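Local coordinates for uncharacterized protein (Legionella pneumophila subsp. pneumophila, PDB 5T2X) that is of unknown function but folds as an all-helical chain of a family not yet characterised, at residues F115-L120 against S137-W141; L89-Q93 against Y128-F132; L201-R205 against W237-I241. One frame throughout, in Å; residues are numbered along the deposited sequence.

Interaction 1. Residues F115-L120 against S137-W141; sequences FGDNEL and SLSTW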
loop_
_atom_site.group_PDB
_atom_site.type_symbol
_atom_site.label_atom_id
_atom_site.label_comp_id
_atom_site.label_asym_id
_atom_site.label_seq_id
_atom_site.Cartn_x
_atom_site.Cartn_y
_atom_site.Cartn_z
ATOM N N PHE A 115 5.187 3.397 16.935
ATOM C CA PHE A 115 5.141 1.940 16.785
ATOM C C PHE A 115 4.893 1.232 18.118
ATOM O O PHE A 115 5.604 0.298 18.496
ATOM C CB PHE A 115 6.412 1.414 16.112
ATOM C CG PHE A 115 6.652 1.992 14.745
ATOM C CD1 PHE A 115 5.731 1.801 13.727
ATOM C CD2 PHE A 115 7.797 2.726 14.477
ATOM C CE1 PHE A 115 5.944 2.335 12.468
ATOM C CE2 PHE A 115 8.018 3.261 13.220
ATOM C CZ PHE A 115 7.091 3.064 12.214
ATOM N N GLY A 116 3.862 1.680 18.827
ATOM C CA GLY A 116 3.375 0.938 19.969
ATOM C C GLY A 116 2.661 -0.332 19.543
ATOM O O GLY A 116 2.444 -0.597 18.360
ATOM N N ASP A 117 2.287 -1.136 20.540
ATOM C CA ASP A 117 1.620 -2.402 20.249
ATOM C C ASP A 117 0.282 -2.180 19.555
ATOM O O ASP A 117 -0.083 -2.928 18.640
ATOM C CB ASP A 117 1.430 -3.210 21.534
ATOM C CG ASP A 117 2.739 -3.736 22.090
ATOM O OD1 ASP A 117 3.736 -3.770 21.337
ATOM O OD2 ASP A 117 2.768 -4.123 23.277
ATOM N N ASN A 118 -0.466 -1.158 19.976
ATOM C CA ASN A 118 -1.751 -0.873 19.344
ATOM C C ASN A 118 -1.562 -0.398 17.909
ATOM O O ASN A 118 -2.261 -0.854 16.996
ATOM C CB ASN A 118 -2.523 0.166 20.156
ATOM C CG ASN A 118 -2.986 -0.366 21.499
ATOM O OD1 ASN A 118 -3.100 -1.576 21.696
ATOM N ND2 ASN A 118 -3.262 0.540 22.430
ATOM N N GLU A 119 -0.620 0.524 17.690
ATOM C CA GLU A 119 -0.375 1.023 16.341
ATOM C C GLU A 119 0.065 -0.099 15.410
ATOM O O GLU A 119 -0.427 -0.205 14.280
ATOM C CB GLU A 119 0.675 2.135 16.365
ATOM C CG GLU A 119 1.012 2.669 14.982
ATOM C CD GLU A 119 2.188 3.625 14.983
ATOM O OE1 GLU A 119 2.613 4.053 16.078
ATOM O OE2 GLU A 119 2.688 3.944 13.886
ATOM N N LEU A 120 0.987 -0.949 15.871
ATOM C CA LEU A 120 1.452 -2.059 15.043
ATOM C C LEU A 120 0.310 -3.004 14.697
ATOM O O LEU A 120 0.262 -3.553 13.590
ATOM C CB LEU A 120 2.575 -2.811 15.758
ATOM C CG LEU A 120 3.937 -2.116 15.815
ATOM C CD1 LEU A 120 4.897 -2.877 16.719
ATOM C CD2 LEU A 120 4.515 -1.977 14.417
ATOM N N SER A 137 4.937 2.468 6.338
ATOM C CA SER A 137 5.207 2.671 7.758
ATOM C C SER A 137 5.802 1.420 8.397
ATOM O O SER A 137 6.686 1.517 9.256
ATOM C CB SER A 137 3.925 3.090 8.477
ATOM O OG SER A 137 4.166 3.348 9.849
ATOM N N LEU A 138 5.335 0.236 7.989
ATOM C CA LEU A 138 5.880 -0.998 8.544
ATOM C C LEU A 138 7.322 -1.227 8.109
ATOM O O LEU A 138 8.120 -1.766 8.885
ATOM C CB LEU A 138 5.011 -2.190 8.147
ATOM C CG LEU A 138 3.710 -2.372 8.930
ATOM C CD1 LEU A 138 2.878 -3.492 8.330
ATOM C CD2 LEU A 138 4.008 -2.653 10.395
ATOM N N SER A 139 7.677 -0.835 6.882
ATOM C CA SER A 139 9.062 -0.979 6.443
ATOM C C SER A 139 9.989 -0.054 7.219
ATOM O O SER A 139 11.138 -0.419 7.492
ATOM C CB SER A 139 9.179 -0.715 4.940
ATOM O OG SER A 139 8.866 0.631 4.629
ATOM N N THR A 140 9.513 1.139 7.583
ATOM C CA THR A 140 10.292 2.004 8.463
ATOM C C THR A 140 10.452 1.377 9.843
ATOM O O THR A 140 11.540 1.421 10.431
ATOM C CB THR A 140 9.630 3.378 8.572
ATOM O OG1 THR A 140 9.613 4.005 7.284
ATOM C CG2 THR A 140 10.388 4.264 9.553
ATOM N N TRP A 141 9.381 0.778 10.367
ATOM C CA TRP A 141 9.447 0.116 11.666
ATOM C C TRP A 141 10.468 -1.013 11.661
ATOM O O TRP A 141 11.287 -1.130 12.578
ATOM C CB TRP A 141 8.061 -0.406 12.047
ATOM C CG TRP A 141 8.062 -1.428 13.141
ATOM C CD1 TRP A 141 8.256 -1.205 14.474
ATOM C CD2 TRP A 141 7.834 -2.837 13.001
ATOM N NE1 TRP A 141 8.173 -2.386 15.169
ATOM C CE2 TRP A 141 7.914 -3.403 14.288
ATOM C CE3 TRP A 141 7.573 -3.673 11.910
ATOM C CZ2 TRP A 141 7.745 -4.768 14.515
ATOM C CZ3 TRP A 141 7.405 -5.028 12.138
ATOM C CH2 TRP A 141 7.491 -5.562 13.430
#

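Interaction 2. Residues L89-Q93 against Y128-F132; sequences LTVSQ and YQHCF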
loop_
_atom_site.group_PDB
_atom_site.type_symbol
_atom_site.label_atom_id
_atom_site.label_comp_id
_atom_site.label_asym_id
_atom_site.label_seq_id
_atom_site.Cartn_x
_atom_site.Cartn_y
_atom_site.Cartn_z
ATOM N N LEU A 89 -5.969 -3.638 -6.513
ATOM C CA LEU A 89 -6.721 -3.574 -5.267
ATOM C C LEU A 89 -8.175 -3.201 -5.526
ATOM O O LEU A 89 -8.479 -2.386 -6.402
ATOM C CB LEU A 89 -6.089 -2.567 -4.306
ATOM C CG LEU A 89 -4.752 -2.964 -3.678
ATOM C CD1 LEU A 89 -4.354 -1.970 -2.596
ATOM C CD2 LEU A 89 -4.817 -4.376 -3.118
ATOM N N THR A 90 -9.076 -3.804 -4.754
ATOM C CA THR A 90 -10.490 -3.482 -4.843
ATOM C C THR A 90 -10.807 -2.260 -3.983
ATOM O O THR A 90 -9.987 -1.797 -3.185
ATOM C CB THR A 90 -11.346 -4.673 -4.411
ATOM O OG1 THR A 90 -11.177 -4.902 -3.007
ATOM C CG2 THR A 90 -10.934 -5.924 -5.172
ATOM N N VAL A 91 -12.022 -1.734 -4.154
ATOM C CA VAL A 91 -12.400 -0.521 -3.435
ATOM C C VAL A 91 -12.544 -0.793 -1.941
ATOM O O VAL A 91 -12.301 0.098 -1.117
ATOM C CB VAL A 91 -13.685 0.080 -4.040
ATOM C CG1 VAL A 91 -14.865 -0.864 -3.857
ATOM C CG2 VAL A 91 -13.979 1.448 -3.435
ATOM N N SER A 92 -12.924 -2.016 -1.558
ATOM C CA SER A 92 -13.030 -2.329 -0.136
ATOM C C SER A 92 -11.652 -2.434 0.503
ATOM O O SER A 92 -11.447 -1.968 1.630
ATOM C CB SER A 92 -13.815 -3.625 0.071
ATOM O OG SER A 92 -13.045 -4.755 -0.296
ATOM N N GLN A 93 -10.697 -3.043 -0.204
ATOM C CA GLN A 93 -9.323 -3.073 0.283
ATOM C C GLN A 93 -8.767 -1.664 0.434
ATOM O O GLN A 93 -8.021 -1.379 1.379
ATOM C CB GLN A 93 -8.451 -3.893 -0.665
ATOM C CG GLN A 93 -8.804 -5.367 -0.702
ATOM C CD GLN A 93 -7.974 -6.135 -1.707
ATOM O OE1 GLN A 93 -7.821 -5.714 -2.853
ATOM N NE2 GLN A 93 -7.427 -7.266 -1.280
ATOM N N TYR A 128 -2.752 -5.967 5.761
ATOM C CA TYR A 128 -3.515 -7.110 5.274
ATOM C C TYR A 128 -4.424 -6.714 4.118
ATOM O O TYR A 128 -4.691 -7.529 3.227
ATOM C CB TYR A 128 -4.329 -7.721 6.414
ATOM C CG TYR A 128 -5.065 -8.989 6.044
ATOM C CD1 TYR A 128 -4.445 -10.228 6.142
ATOM C CD2 TYR A 128 -6.383 -8.949 5.604
ATOM C CE1 TYR A 128 -5.114 -11.391 5.807
ATOM C CE2 TYR A 128 -7.058 -10.106 5.266
ATOM C CZ TYR A 128 -6.419 -11.323 5.370
ATOM O OH TYR A 128 -7.090 -12.476 5.035
ATOM N N GLN A 129 -4.907 -5.474 4.116
ATOM C CA GLN A 129 -5.632 -4.907 2.987
ATOM C C GLN A 129 -4.698 -4.299 1.947
ATOM O O GLN A 129 -5.172 -3.651 1.007
ATOM C CB GLN A 129 -6.626 -3.853 3.481
ATOM C CG GLN A 129 -7.615 -4.376 4.510
ATOM C CD GLN A 129 -8.597 -5.375 3.923
ATOM O OE1 GLN A 129 -8.976 -5.278 2.756
ATOM N NE2 GLN A 129 -9.012 -6.342 4.733
ATOM N N HIS A 130 -3.384 -4.480 2.113
ATOM C CA HIS A 130 -2.376 -4.060 1.138
ATOM C C HIS A 130 -2.351 -2.543 0.966
ATOM O O HIS A 130 -2.124 -2.027 -0.130
ATOM C CB HIS A 130 -2.583 -4.760 -0.206
ATOM C CG HIS A 130 -2.693 -6.248 -0.094
ATOM N ND1 HIS A 130 -1.671 -7.034 0.392
ATOM C CD2 HIS A 130 -3.707 -7.093 -0.397
ATOM C CE1 HIS A 130 -2.049 -8.300 0.382
ATOM N NE2 HIS A 130 -3.281 -8.363 -0.092
ATOM N N CYS A 131 -2.571 -1.822 2.062
ATOM C CA CYS A 131 -2.505 -0.367 2.026
ATOM C C CYS A 131 -1.058 0.090 1.894
ATOM O O CYS A 131 -0.178 -0.381 2.622
ATOM C CB CYS A 131 -3.134 0.221 3.288
ATOM S SG CYS A 131 -3.083 2.022 3.379
ATOM N N PHE A 132 -0.810 1.012 0.957
ATOM C CA PHE A 132 0.550 1.495 0.739
ATOM C C PHE A 132 1.086 2.215 1.970
ATOM O O PHE A 132 2.272 2.094 2.299
ATOM C CB PHE A 132 0.600 2.422 -0.477
ATOM C CG PHE A 132 1.933 3.095 -0.668
ATOM C CD1 PHE A 132 2.956 2.455 -1.347
ATOM C CD2 PHE A 132 2.165 4.367 -0.162
ATOM C CE1 PHE A 132 4.184 3.069 -1.521
ATOM C CE2 PHE A 132 3.390 4.983 -0.328
ATOM C CZ PHE A 132 4.400 4.334 -1.012
HETATM O O HOH W 1 -11.335 -6.001 1.783
HETATM O O HOH W 2 -5.582 -0.959 0.599
HETATM O O HOH W 3 -7.112 -8.455 1.526
#

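Interaction 3. Residues L201-R205 against W237-I241; sequences LLIAR and WDKAI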
loop_
_atom_site.group_PDB
_atom_site.type_symbol
_atom_site.label_atom_id
_atom_site.label_comp_id
_atom_site.label_asym_id
_atom_site.label_seq_id
_atom_site.Cartn_x
_atom_site.Cartn_y
_atom_site.Cartn_z
ATOM N N LEU A 201 14.239 1.375 -9.247
ATOM C CA LEU A 201 14.124 2.777 -9.640
ATOM C C LEU A 201 13.784 2.906 -11.119
ATOM O O LEU A 201 12.965 3.749 -11.502
ATOM C CB LEU A 201 15.420 3.519 -9.316
ATOM C CG LEU A 201 15.487 4.999 -9.698
ATOM C CD1 LEU A 201 14.358 5.777 -9.043
ATOM C CD2 LEU A 201 16.837 5.581 -9.310
ATOM N N LEU A 202 14.400 2.076 -11.965
ATOM C CA LEU A 202 14.095 2.116 -13.391
ATOM C C LEU A 202 12.665 1.663 -13.663
ATOM O O LEU A 202 11.967 2.263 -14.489
ATOM C CB LEU A 202 15.090 1.253 -14.167
ATOM C CG LEU A 202 16.554 1.701 -14.134
ATOM C CD1 LEU A 202 17.441 0.719 -14.883
ATOM C CD2 LEU A 202 16.699 3.099 -14.707
ATOM N N ILE A 203 12.213 0.610 -12.978
ATOM C CA ILE A 203 10.841 0.142 -13.159
ATOM C C ILE A 203 9.852 1.219 -12.734
ATOM O O ILE A 203 8.822 1.428 -13.387
ATOM C CB ILE A 203 10.617 -1.172 -12.388
ATOM C CG1 ILE A 203 11.507 -2.280 -12.951
ATOM C CG2 ILE A 203 9.155 -1.589 -12.452
ATOM C CD1 ILE A 203 11.439 -3.573 -12.167
ATOM N N ALA A 204 10.154 1.928 -11.643
ATOM C CA ALA A 204 9.268 2.992 -11.182
ATOM C C ALA A 204 9.121 4.083 -12.236
ATOM O O ALA A 204 8.038 4.657 -12.399
ATOM C CB ALA A 204 9.791 3.578 -9.871
ATOM N N ARG A 205 10.197 4.379 -12.966
ATOM C CA ARG A 205 10.110 5.386 -14.017
ATOM C C ARG A 205 9.325 4.863 -15.213
ATOM O O ARG A 205 8.474 5.572 -15.763
ATOM C CB ARG A 205 11.510 5.825 -14.441
ATOM C CG ARG A 205 11.521 7.028 -15.367
ATOM C CD ARG A 205 12.941 7.418 -15.742
ATOM N NE ARG A 205 12.989 8.700 -16.437
ATOM C CZ ARG A 205 14.103 9.261 -16.897
ATOM N NH1 ARG A 205 15.270 8.650 -16.740
ATOM N NH2 ARG A 205 14.049 10.433 -17.516
ATOM N N TRP A 237 14.527 12.231 -12.008
ATOM C CA TRP A 237 14.724 10.850 -12.439
ATOM C C TRP A 237 16.185 10.584 -12.787
ATOM O O TRP A 237 16.821 9.692 -12.214
ATOM C CB TRP A 237 13.819 10.541 -13.635
ATOM C CG TRP A 237 12.378 10.304 -13.283
ATOM C CD1 TRP A 237 11.303 11.057 -13.662
ATOM C CD2 TRP A 237 11.856 9.233 -12.488
ATOM N NE1 TRP A 237 10.145 10.520 -13.151
ATOM C CE2 TRP A 237 10.458 9.400 -12.426
ATOM C CE3 TRP A 237 12.436 8.149 -11.820
ATOM C CZ2 TRP A 237 9.633 8.524 -11.723
ATOM C CZ3 TRP A 237 11.617 7.283 -11.125
ATOM C CH2 TRP A 237 10.231 7.474 -11.081
ATOM N N ASP A 238 16.737 11.352 -13.732
ATOM C CA ASP A 238 18.120 11.133 -14.150
ATOM C C ASP A 238 19.102 11.396 -13.017
ATOM O O ASP A 238 20.140 10.731 -12.931
ATOM C CB ASP A 238 18.452 12.012 -15.355
ATOM C CG ASP A 238 17.658 11.629 -16.587
ATOM O OD1 ASP A 238 17.399 10.421 -16.775
ATOM O OD2 ASP A 238 17.292 12.535 -17.366
ATOM N N LYS A 239 18.796 12.357 -12.142
ATOM C CA LYS A 239 19.660 12.612 -10.993
ATOM C C LYS A 239 19.687 11.419 -10.046
ATOM O O LYS A 239 20.754 11.029 -9.555
ATOM C CB LYS A 239 19.195 13.869 -10.259
ATOM C CG LYS A 239 19.383 15.160 -11.037
ATOM C CD LYS A 239 20.783 15.721 -10.855
ATOM C CE LYS A 239 20.871 17.149 -11.366
ATOM N NZ LYS A 239 22.086 17.843 -10.858
ATOM N N ALA A 240 18.521 10.824 -9.776
ATOM C CA ALA A 240 18.466 9.684 -8.868
ATOM C C ALA A 240 19.095 8.446 -9.493
ATOM O O ALA A 240 19.764 7.667 -8.804
ATOM C CB ALA A 240 17.018 9.404 -8.463
ATOM N N ILE A 241 18.887 8.242 -10.795
ATOM C CA ILE A 241 19.496 7.107 -11.477
ATOM C C ILE A 241 21.014 7.244 -11.488
ATOM O O ILE A 241 21.741 6.273 -11.244
ATOM C CB ILE A 241 18.926 6.976 -12.901
ATOM C CG1 ILE A 241 17.430 6.663 -12.850
ATOM C CG2 ILE A 241 19.671 5.903 -13.688
ATOM C CD1 ILE A 241 16.744 6.730 -14.196
#

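Interaction 1. Residues F115-L120 against S137-W141
Trp141 is the residue on which both Phe115 and Leu120 settle. The phenyl ring of Phe115 lies with one face over the CB of Trp141, which sits 3.5 Å from the centroid of the Phe115 ring and only 11° off the ring normal, a CH-pi contact over the ring centre. The two aromatic groups themselves are turned obliquely, their planes 52° apart, so CD1 of the indole approaches CG and CB of Phe115 without a regular stack. At the edge of the same phenyl ring stands Ser137, its OG 3.3 Å from Phe115 CE1, and the methyl CG2 of Thr140 lies farther along that edge. Leu120 comes to the indole at about a right angle to it and places CD2 on one face: this methyl is 3.6 Å from the centroid of the five-membered ring of Trp141, almost exactly on the normal. Its other branch, CD1, reaches NE1 of Trp141 at 3.7 Å, while CD2 also meets Leu138 CD2. With CG of Trp141 opposite the backbone N (chi1 163°), the indole reaches out from its helix to lie against Leu120.

Phe115 has a positive phi, just before Gly116 at the N-cap position. Here the extended side chain of Glu119 reaches toward the N-terminal end of the helix, and its OE1 accepts the backbone N of Phe115 at 2.8 Å, met from above the carboxylate plane, while its OE2 forms a salt bridge with Arg108. Arg108 also makes a cation-pi contact with Phe115, so one arginine of helix 91-111 braces both residues. The arrangement is that of an antiparallel helical hairpin, with the start of helix 117-128 packed on the middle of helix 132-147.

Interaction 2. Residues L89-Q93 against Y128-F132
Leu89 and His130 make the dry part of this contact. Methyl CD2 of Leu89 packs on His130 CB at 3.7 Å and reaches obliquely toward the imidazole, while CD1 of Leu89 comes within 3.3 Å of the backbone O of His130. Tyr167 of helix 153-167 stacks on the His130 ring and also touches Leu89, and Tyr135 bonds to His130 ND1. Alongside, the amide of Gln93 points the same way as the imidazole and stands nearly perpendicular to it, with NE2 near the ring edge. The other end of that amide is held within its own segment: OE1 of Gln93 takes the backbone N of Thr90 at 3.0 Å, on a lone pair in the carbonyl plane. Thr90 is the N-cap of helix 91-111, so this is the half of a capping box in which the N3 side chain takes the N-cap N-H. Facing it, His130, with positive phi, is the C-prime residue of a Schellman motif that ends helix 117-128.

Toward Gln129 the backbones come close, but water joins the polar groups in place of direct bonds. Bent at chi2 (-68°), the Gln129 side chain brings OE1 to 3.3 Å from Gln93 CA, and one water joins this OE1 to Ser92 OG, which also bonds Glu61. A second water donates to both Gln93 O and Gln129 O; a third accepts from Gln93 NE2 and donates to Tyr128 O.

Interaction 3. Residues L201-R205 against W237-I241
Arg205 and Asp238 form the salt bridge of this contact, with NH1 of Arg205 donating to OD1 of Asp238 at 2.8 Å. The bond is bent, with an angle of 144° at the hydrogen, and OD1 is met from above the carboxylate plane. The two charged groups are steeply inclined to each other, so they do not pair side by side.

What brings the guanidinium there is the shape of the arginine. Its chain is extended from CG to NE, with CG opposite the backbone N (chi1 -171°), and it runs across the face of Trp237 as the two side chains slide past each other in opposite directions. CB of Arg205 sits 3.7 Å from the centroid of the six-membered ring, a CH-pi contact, and CG follows over the indole. Farther out, the guanidinium lies almost parallel to the indole plane but beyond the ring, with CB of Trp237 over its centre; NE of Arg205 is 3.5 Å from that carbon. Ile241 CD1 approaches NH1 of Arg205 obliquely.

Beyond the arginine the contact turns apolar. Leu201 directs CD1 to the edge of the indole at CZ3, 3.8 Å away, while its CD2 packs on Ala240 CB and on Ile241 CG1. Leu202 meets Ile241 CD1 with its own CD2, 3.7 Å apart, crossing it at about a right angle, and Tyr259 of helix 252-272 touches both. The helical segments run antiparallel at 166°, their axes 10.9 Å apart. The chemistry is thus layered: Leu201, Leu202 and Ile241 are buried on the inner side, Trp237 spans from there to the more exposed edge of the contact, and there the arginine uses its methylenes for packing while its charge, probably partly neutralised by Asp238, stays at the surface.

Overall arrangement
Along the chain, interactions 1 and 2 are interlaced: 89-93 opens, 115-120 follows, then 128-132 and 137-141, and both are closed before interaction 3 begins. Their centres are 18 Å apart, and they tie helices 91-111, 117-128 and 132-147 together at different levels: helix 117-128 starts in interaction 1 and ends in the turn of interaction 2. Interaction 2 is nearest the middle of the chain, about 7 Å from its centre. Interaction 3, which joins helices 191-207 and 237-248, lies 28 Å from interaction 1 and 26 Å from interaction 2, centre to centre. No two touch: in this strand-free fold, two are helix-helix contacts and one sets a helix start against a turn.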